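PDB 4R2F: extracellular solute-binding protein family 1, which probably captures sugars outside the cell for an ABC-type transporter, and is seen here holding the disaccharide laminaribiose. Local coordinates for residues 174-179 and 298-303; 293-298 and 370-375; 214-219 and 231-236. All coordinates share one frame; numbering follows the deposited sequence.

Interaction 1 of 3, residues 174-179 and 298-303; sequences TDWASL and AGPHGD
Ala-298 and Trp-176 carry this contact, a single beta bridge set at the N terminus of helix 176-188 in the solute-binding fold, with Pro-300 as the third partner. It illustrates how a loop can be tied to a helix start by backbone and ring together. Ala-298 uses both its polar backbone atoms. Its N donates to Thr-174 O in an almost straight bond of 2.9 Å. Its O accepts from Trp-176 N over 3.2 Å, with a clearly more bent N-H...O angle. The two bonds lie on either side of Asp-175, whose CA sits 3.1 Å from the same Ala-298 O in a CA-H...O contact.

The indole of Trp-176 takes over where the bridge stops. With CG beside the backbone N and anti to the carbonyl carbon (chi1 -71°), the ring is swung alongside Gly-299 and Pro-300, which lie over one of its faces. Gly-299 CA stands 3.9 Å from the centroid of the five-membered ring of Trp-176, nearly on the ring normal, and Pro-300 CD lies over the six-membered ring, nearest Trp-176 CE3 at 3.5 Å; both are CH-pi contacts. Phe-240 of helix 232-246 also stacks with the indole, and Met-212 touches it from helix 204-215, so the ring joins two further helices to this loop. Gly-299 and Pro-300 start a type I turn that ends at Gly-302.

On the helix side, Asp-175 is the N-cap. Its CG lies between the backbone N and the carbonyl carbon, chi1 59°, which turns the carboxylate back over the first helical turn, where Asp-175 OD1 accepts from Ser-178 N at 2.8 Å.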
# COMPACT_ATOMS: atom_id res chain seq x y z
N THR A 174 -14.14 2.68 -18.44
CA THR A 174 -15.09 2.89 -17.35
C THR A 174 -15.45 1.58 -16.67
O THR A 174 -16.13 1.58 -15.65
CB THR A 174 -16.38 3.52 -17.87
OG1 THR A 174 -16.92 2.68 -18.89
CG2 THR A 174 -16.10 4.90 -18.46
N ASP A 175 -14.99 0.47 -17.24
CA ASP A 175 -15.30 -0.84 -16.70
C ASP A 175 -14.36 -1.87 -17.27
O ASP A 175 -13.52 -1.53 -18.12
CB ASP A 175 -16.77 -1.22 -16.96
CG ASP A 175 -17.16 -1.23 -18.45
OD1 ASP A 175 -16.32 -1.22 -19.38
OD2 ASP A 175 -18.37 -1.27 -18.67
N TRP A 176 -14.50 -3.12 -16.82
CA TRP A 176 -13.56 -4.18 -17.22
C TRP A 176 -13.60 -4.44 -18.73
O TRP A 176 -12.56 -4.60 -19.36
CB TRP A 176 -13.84 -5.48 -16.45
CG TRP A 176 -13.44 -5.39 -15.02
CD1 TRP A 176 -13.12 -4.24 -14.32
CD2 TRP A 176 -13.33 -6.46 -14.08
NE1 TRP A 176 -12.79 -4.56 -13.03
CE2 TRP A 176 -12.92 -5.91 -12.85
CE3 TRP A 176 -13.51 -7.85 -14.16
CZ2 TRP A 176 -12.70 -6.68 -11.71
CZ3 TRP A 176 -13.28 -8.61 -13.04
CH2 TRP A 176 -12.88 -8.02 -11.83
N ALA A 177 -14.80 -4.45 -19.30
CA ALA A 177 -14.98 -4.69 -20.72
C ALA A 177 -14.30 -3.59 -21.52
O ALA A 177 -13.62 -3.87 -22.49
CB ALA A 177 -16.46 -4.78 -21.07
N SER A 178 -14.46 -2.33 -21.11
CA SER A 178 -13.79 -1.26 -21.81
C SER A 178 -12.25 -1.28 -21.56
O SER A 178 -11.49 -0.93 -22.45
CB SER A 178 -14.46 0.10 -21.52
OG SER A 178 -14.36 0.49 -20.16
N LEU A 179 -11.80 -1.73 -20.39
CA LEU A 179 -10.35 -1.87 -20.14
C LEU A 179 -9.71 -2.84 -21.14
O LEU A 179 -8.66 -2.55 -21.74
CB LEU A 179 -10.08 -2.31 -18.68
CG LEU A 179 -8.68 -2.77 -18.27
CD1 LEU A 179 -7.63 -1.75 -18.63
CD2 LEU A 179 -8.63 -3.07 -16.76
N ALA A 298 -15.85 0.21 -13.10
CA ALA A 298 -16.84 -0.72 -12.57
C ALA A 298 -16.53 -2.13 -13.00
O ALA A 298 -16.14 -2.37 -14.13
CB ALA A 298 -18.23 -0.31 -13.05
N GLY A 299 -16.71 -3.07 -12.07
CA GLY A 299 -16.68 -4.50 -12.39
C GLY A 299 -17.90 -4.89 -13.22
O GLY A 299 -18.82 -4.08 -13.43
N PRO A 300 -17.93 -6.13 -13.71
CA PRO A 300 -18.98 -6.56 -14.62
C PRO A 300 -20.39 -6.62 -13.99
O PRO A 300 -21.36 -6.63 -14.71
CB PRO A 300 -18.51 -7.95 -15.07
CG PRO A 300 -17.58 -8.41 -14.00
CD PRO A 300 -16.92 -7.18 -13.47
N HIS A 301 -20.48 -6.61 -12.66
CA HIS A 301 -21.75 -6.54 -11.96
C HIS A 301 -22.03 -5.13 -11.41
O HIS A 301 -22.97 -4.94 -10.66
CB HIS A 301 -21.75 -7.55 -10.80
CG HIS A 301 -21.44 -8.95 -11.21
ND1 HIS A 301 -22.34 -9.75 -11.88
CD2 HIS A 301 -20.32 -9.70 -11.04
CE1 HIS A 301 -21.79 -10.94 -12.10
NE2 HIS A 301 -20.57 -10.93 -11.60
N GLY A 302 -21.23 -4.14 -11.77
CA GLY A 302 -21.45 -2.77 -11.32
C GLY A 302 -20.69 -2.32 -10.08
O GLY A 302 -20.78 -1.15 -9.71
N ASP A 303 -19.92 -3.21 -9.46
CA ASP A 303 -19.21 -2.89 -8.23
C ASP A 303 -18.03 -1.93 -8.45
O ASP A 303 -17.32 -2.00 -9.45
CB ASP A 303 -18.70 -4.16 -7.55
CG ASP A 303 -19.82 -5.13 -7.21
OD1 ASP A 303 -20.29 -5.86 -8.11
OD2 ASP A 303 -20.21 -5.19 -6.04

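Interaction 2 of 3, residues 293-298 and 370-375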
# COMPACT_ATOMS: atom_id res chain seq x y z
N VAL A 293 -4.38 10.91 -13.26
CA VAL A 293 -5.28 9.95 -12.55
C VAL A 293 -6.51 9.65 -13.38
O VAL A 293 -7.13 10.57 -13.93
CB VAL A 293 -5.67 10.48 -11.15
CG1 VAL A 293 -6.72 9.61 -10.49
CG2 VAL A 293 -4.43 10.55 -10.27
N ALA A 294 -6.82 8.36 -13.51
CA ALA A 294 -8.03 7.92 -14.21
C ALA A 294 -9.15 7.65 -13.19
O ALA A 294 -8.87 7.34 -12.03
CB ALA A 294 -7.74 6.65 -15.03
N SER A 295 -10.40 7.73 -13.62
CA SER A 295 -11.52 7.44 -12.71
C SER A 295 -11.58 5.94 -12.40
O SER A 295 -11.21 5.13 -13.25
CB SER A 295 -12.85 7.89 -13.31
OG SER A 295 -12.89 9.32 -13.40
N PRO A 296 -12.04 5.58 -11.20
CA PRO A 296 -12.24 4.16 -10.90
C PRO A 296 -13.18 3.54 -11.92
O PRO A 296 -14.01 4.24 -12.52
CB PRO A 296 -12.86 4.14 -9.50
CG PRO A 296 -12.77 5.52 -8.97
CD PRO A 296 -12.49 6.46 -10.10
N ILE A 297 -13.03 2.24 -12.15
CA ILE A 297 -13.86 1.52 -13.12
C ILE A 297 -14.77 0.52 -12.42
O ILE A 297 -14.48 0.04 -11.32
CB ILE A 297 -13.01 0.77 -14.13
CG1 ILE A 297 -12.15 -0.32 -13.45
CG2 ILE A 297 -12.12 1.77 -14.90
CD1 ILE A 297 -11.19 -0.99 -14.41
N ALA A 298 -15.85 0.21 -13.10
CA ALA A 298 -16.84 -0.72 -12.57
C ALA A 298 -16.53 -2.13 -13.00
O ALA A 298 -16.14 -2.37 -14.13
CB ALA A 298 -18.23 -0.31 -13.05
N VAL A 370 -8.78 11.81 -3.66
CA VAL A 370 -9.64 12.10 -2.52
C VAL A 370 -11.09 11.96 -2.87
O VAL A 370 -11.86 11.33 -2.15
CB VAL A 370 -9.34 13.51 -1.94
CG1 VAL A 370 -10.27 13.89 -0.80
CG2 VAL A 370 -7.91 13.53 -1.41
N ASN A 371 -11.48 12.53 -4.00
CA ASN A 371 -12.89 12.62 -4.32
C ASN A 371 -13.48 11.34 -4.90
O ASN A 371 -14.63 11.08 -4.69
CB ASN A 371 -13.17 13.78 -5.27
CG ASN A 371 -12.98 15.14 -4.60
OD1 ASN A 371 -12.81 15.23 -3.40
ND2 ASN A 371 -12.98 16.19 -5.40
N GLU A 372 -12.68 10.57 -5.64
CA GLU A 372 -13.18 9.41 -6.36
C GLU A 372 -12.71 8.10 -5.80
O GLU A 372 -13.41 7.12 -5.92
CB GLU A 372 -12.80 9.50 -7.85
CG GLU A 372 -13.39 10.75 -8.53
CD GLU A 372 -13.25 10.76 -10.05
OE1 GLU A 372 -13.09 9.69 -10.68
OE2 GLU A 372 -13.32 11.88 -10.62
N TYR A 373 -11.54 8.06 -5.18
CA TYR A 373 -11.04 6.77 -4.63
C TYR A 373 -11.29 6.62 -3.13
O TYR A 373 -11.71 5.56 -2.65
CB TYR A 373 -9.54 6.57 -4.99
CG TYR A 373 -9.31 6.27 -6.45
CD1 TYR A 373 -9.28 7.29 -7.41
CD2 TYR A 373 -9.15 4.95 -6.88
CE1 TYR A 373 -9.05 7.00 -8.76
CE2 TYR A 373 -8.98 4.66 -8.21
CZ TYR A 373 -8.91 5.68 -9.15
OH TYR A 373 -8.72 5.35 -10.45
N VAL A 374 -11.07 7.67 -2.35
CA VAL A 374 -11.25 7.53 -0.91
C VAL A 374 -12.63 7.01 -0.52
O VAL A 374 -12.72 6.10 0.31
CB VAL A 374 -10.88 8.83 -0.15
CG1 VAL A 374 -11.33 8.78 1.31
CG2 VAL A 374 -9.39 9.01 -0.21
N PRO A 375 -13.70 7.54 -1.14
CA PRO A 375 -15.04 7.11 -0.70
C PRO A 375 -15.39 5.64 -0.93
O PRO A 375 -16.31 5.13 -0.30
CB PRO A 375 -15.98 8.00 -1.53
CG PRO A 375 -15.16 9.19 -1.91
CD PRO A 375 -13.77 8.66 -2.10
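Tyr-373 and Pro-296 meet where helix 364-373 packs against strand 291-294 and the loop that follows it in the solute-binding fold, a helix-on-sheet contact closed by one aromatic ring and two side-chain hydrogen bonds.

The apolar part is built on the tyrosine ring. Pro-296 lies over one face, its CG 3.9 Å from the centroid of the Tyr-373 ring and close to the ring normal, a CH-pi contact at the middle of the ring. Val-293 adds CG1 against Tyr-373 CE1 at 3.9 Å, the two side chains running alongside with opposite headings.

The polar part has two bonds. Tyr-373 OH donates to Ala-294 O at a short 2.5 Å; the acceptor lies in the plane of the ring, at its edge, but the hydroxyl stands above the carbonyl plane and not on a lone pair. The same OH also accepts from Leu-158 N of strand 145-161, which pairs with strand 291-294, and so links the helix to both strands. A phenylalanine here would probably keep the packing on Pro-296 but leave Ala-294 O and Leu-158 N each without this hydroxyl partner.

Glu-372 supplies the second bond and runs roughly perpendicular to the Pro-296 side chain. With its chain extended beyond CG, it brings OE1 to Ser-295 OG, which donates over 2.8 Å to the syn lone pair of Glu-372 OE1.

Interaction 3 of 3, residues 214-219 and 231-236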
# COMPACT_ATOMS: atom_id res chain seq x y z
N LEU A 214 -11.68 -7.08 -5.02
CA LEU A 214 -12.54 -6.07 -4.36
C LEU A 214 -13.41 -5.33 -5.35
O LEU A 214 -14.59 -5.10 -5.10
CB LEU A 214 -11.68 -5.08 -3.57
CG LEU A 214 -10.86 -5.67 -2.44
CD1 LEU A 214 -10.15 -4.55 -1.72
CD2 LEU A 214 -11.69 -6.47 -1.46
N ASN A 215 -12.84 -5.00 -6.49
CA ASN A 215 -13.55 -4.31 -7.56
C ASN A 215 -14.72 -5.13 -8.10
O ASN A 215 -15.67 -4.58 -8.62
CB ASN A 215 -12.55 -3.97 -8.66
CG ASN A 215 -13.04 -2.90 -9.61
OD1 ASN A 215 -14.21 -2.53 -9.66
ND2 ASN A 215 -12.11 -2.40 -10.40
N ASN A 216 -14.69 -6.45 -7.94
CA ASN A 216 -15.82 -7.27 -8.37
C ASN A 216 -16.72 -7.72 -7.23
O ASN A 216 -17.44 -8.72 -7.36
CB ASN A 216 -15.29 -8.50 -9.09
CG ASN A 216 -16.33 -9.17 -9.98
OD1 ASN A 216 -17.20 -8.51 -10.55
ND2 ASN A 216 -16.21 -10.49 -10.13
N GLY A 217 -16.70 -7.00 -6.10
CA GLY A 217 -17.53 -7.36 -4.96
C GLY A 217 -17.01 -8.57 -4.20
O GLY A 217 -17.72 -9.11 -3.38
N GLY A 218 -15.78 -8.98 -4.46
CA GLY A 218 -15.18 -10.13 -3.78
C GLY A 218 -14.30 -9.73 -2.63
O GLY A 218 -14.58 -8.74 -1.96
N GLY A 219 -13.25 -10.51 -2.41
CA GLY A 219 -12.34 -10.30 -1.30
C GLY A 219 -11.87 -11.59 -0.71
O GLY A 219 -12.45 -12.65 -0.96
N ASN A 231 -14.72 -17.82 -3.48
CA ASN A 231 -15.94 -17.12 -3.87
C ASN A 231 -15.98 -16.85 -5.40
O ASN A 231 -14.97 -16.49 -6.00
CB ASN A 231 -16.07 -15.84 -3.01
CG ASN A 231 -16.74 -14.70 -3.73
OD1 ASN A 231 -16.11 -14.01 -4.52
ND2 ASN A 231 -18.02 -14.50 -3.46
N ASP A 232 -17.14 -17.04 -6.01
CA ASP A 232 -17.31 -16.81 -7.46
C ASP A 232 -16.92 -15.43 -7.99
O ASP A 232 -16.64 -15.29 -9.18
CB ASP A 232 -18.76 -17.00 -7.88
CG ASP A 232 -19.23 -18.46 -7.81
OD1 ASP A 232 -18.68 -19.31 -7.06
OD2 ASP A 232 -20.22 -18.75 -8.50
N ARG A 233 -17.00 -14.39 -7.16
CA ARG A 233 -16.57 -13.06 -7.62
C ARG A 233 -15.05 -13.01 -7.72
O ARG A 233 -14.50 -12.34 -8.59
CB ARG A 233 -17.06 -11.95 -6.70
CG ARG A 233 -18.57 -11.79 -6.64
CD ARG A 233 -19.11 -11.41 -7.98
NE ARG A 233 -20.52 -11.05 -7.94
CZ ARG A 233 -21.01 -9.84 -7.71
NH1 ARG A 233 -20.22 -8.81 -7.43
NH2 ARG A 233 -22.32 -9.66 -7.74
N ASN A 234 -14.39 -13.70 -6.82
CA ASN A 234 -12.96 -13.85 -6.90
C ASN A 234 -12.55 -14.63 -8.13
O ASN A 234 -11.59 -14.27 -8.78
CB ASN A 234 -12.40 -14.51 -5.65
CG ASN A 234 -12.54 -13.63 -4.41
OD1 ASN A 234 -12.80 -12.42 -4.51
ND2 ASN A 234 -12.34 -14.24 -3.24
N VAL A 235 -13.29 -15.67 -8.48
CA VAL A 235 -12.93 -16.49 -9.64
C VAL A 235 -13.01 -15.65 -10.89
O VAL A 235 -12.11 -15.67 -11.74
CB VAL A 235 -13.82 -17.75 -9.80
CG1 VAL A 235 -13.53 -18.47 -11.11
CG2 VAL A 235 -13.60 -18.68 -8.63
N GLU A 236 -14.11 -14.93 -11.03
CA GLU A 236 -14.26 -14.02 -12.16
C GLU A 236 -13.14 -12.98 -12.28
O GLU A 236 -12.75 -12.64 -13.39
CB GLU A 236 -15.54 -13.22 -12.02
CG GLU A 236 -16.62 -13.55 -13.00
CD GLU A 236 -17.69 -12.49 -12.94
OE1 GLU A 236 -17.97 -11.89 -13.99
OE2 GLU A 236 -18.21 -12.24 -11.83
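Asn-216 and Arg-233 face each other where a Schellman motif ends helix 204-215 and a new helix, 232-246, begins: a helix-loop-helix connection whose two ends are laced together by side-chain amides and an arginine. Gly-217, with positive phi, is the C' residue of that motif.

The Asn-216 amide points its nitrogen into the first turn of helix 232-246. CG is anti to the backbone N (chi1 -160°), which carries the group across to the helix, and ND2 donates twice. Asn-216 ND2 meets Arg-233 O at 3.0 Å, in its carbonyl plane and on a lone pair; the same Asn-216 ND2 meets Glu-236 OE2 at 3.2 Å from above the carboxylate plane. Both acceptors lie close to the amide plane, while the carboxylate is turned 69° to it. Glu-236 OE2 has a further partner in His-301 NE2.

Arg-233 answers in the reverse direction. Its chain bends at chi2 (-63°) and brings NH1 to Asn-216 O at 2.8 Å; this oxygen lies in the guanidinium plane, although the donor stands above the carbonyl plane. NH1 also forms a salt bridge with Asp-303, which is likely to steady the guanidinium group.

Asn-234 sets its amide against the backbone of Gly-219 and grips it twice: Gly-219 N donates to a lone pair of Asn-234 OD1 at 2.9 Å, and Gly-219 O, lying in the amide plane, accepts from ND2. Gly-218 lets the chain come this near: its CA is 3.4 Å from Asn-234 OD1, and a side chain there would collide with that oxygen. Asn-231, the N-cap residue of helix 232-246, accepts through OD1 from Asn-234 N at 2.9 Å and, more weakly, from Arg-233 N.

From the N terminus, segment 174-179 opens interaction 1, which closes only at 298-303, some 119 residues on. Interaction 3 opens and closes within that span, a short local loop, its segments separated by 11 residues, joining helices 204-215 and 232-246. Interaction 2 begins at 293-298, before interaction 1 is complete, and closes at 370-375, so the two cross and share Ala-298; Ile-297, just before it, packs on Thr-174 and Trp-176. Interactions 1 and 3 also meet directly, the 298-303 turn pairing with helix 232-246 through two polar contacts. The loop after strand 291-294 thus joins helices 176-188, 232-246 and 364-373.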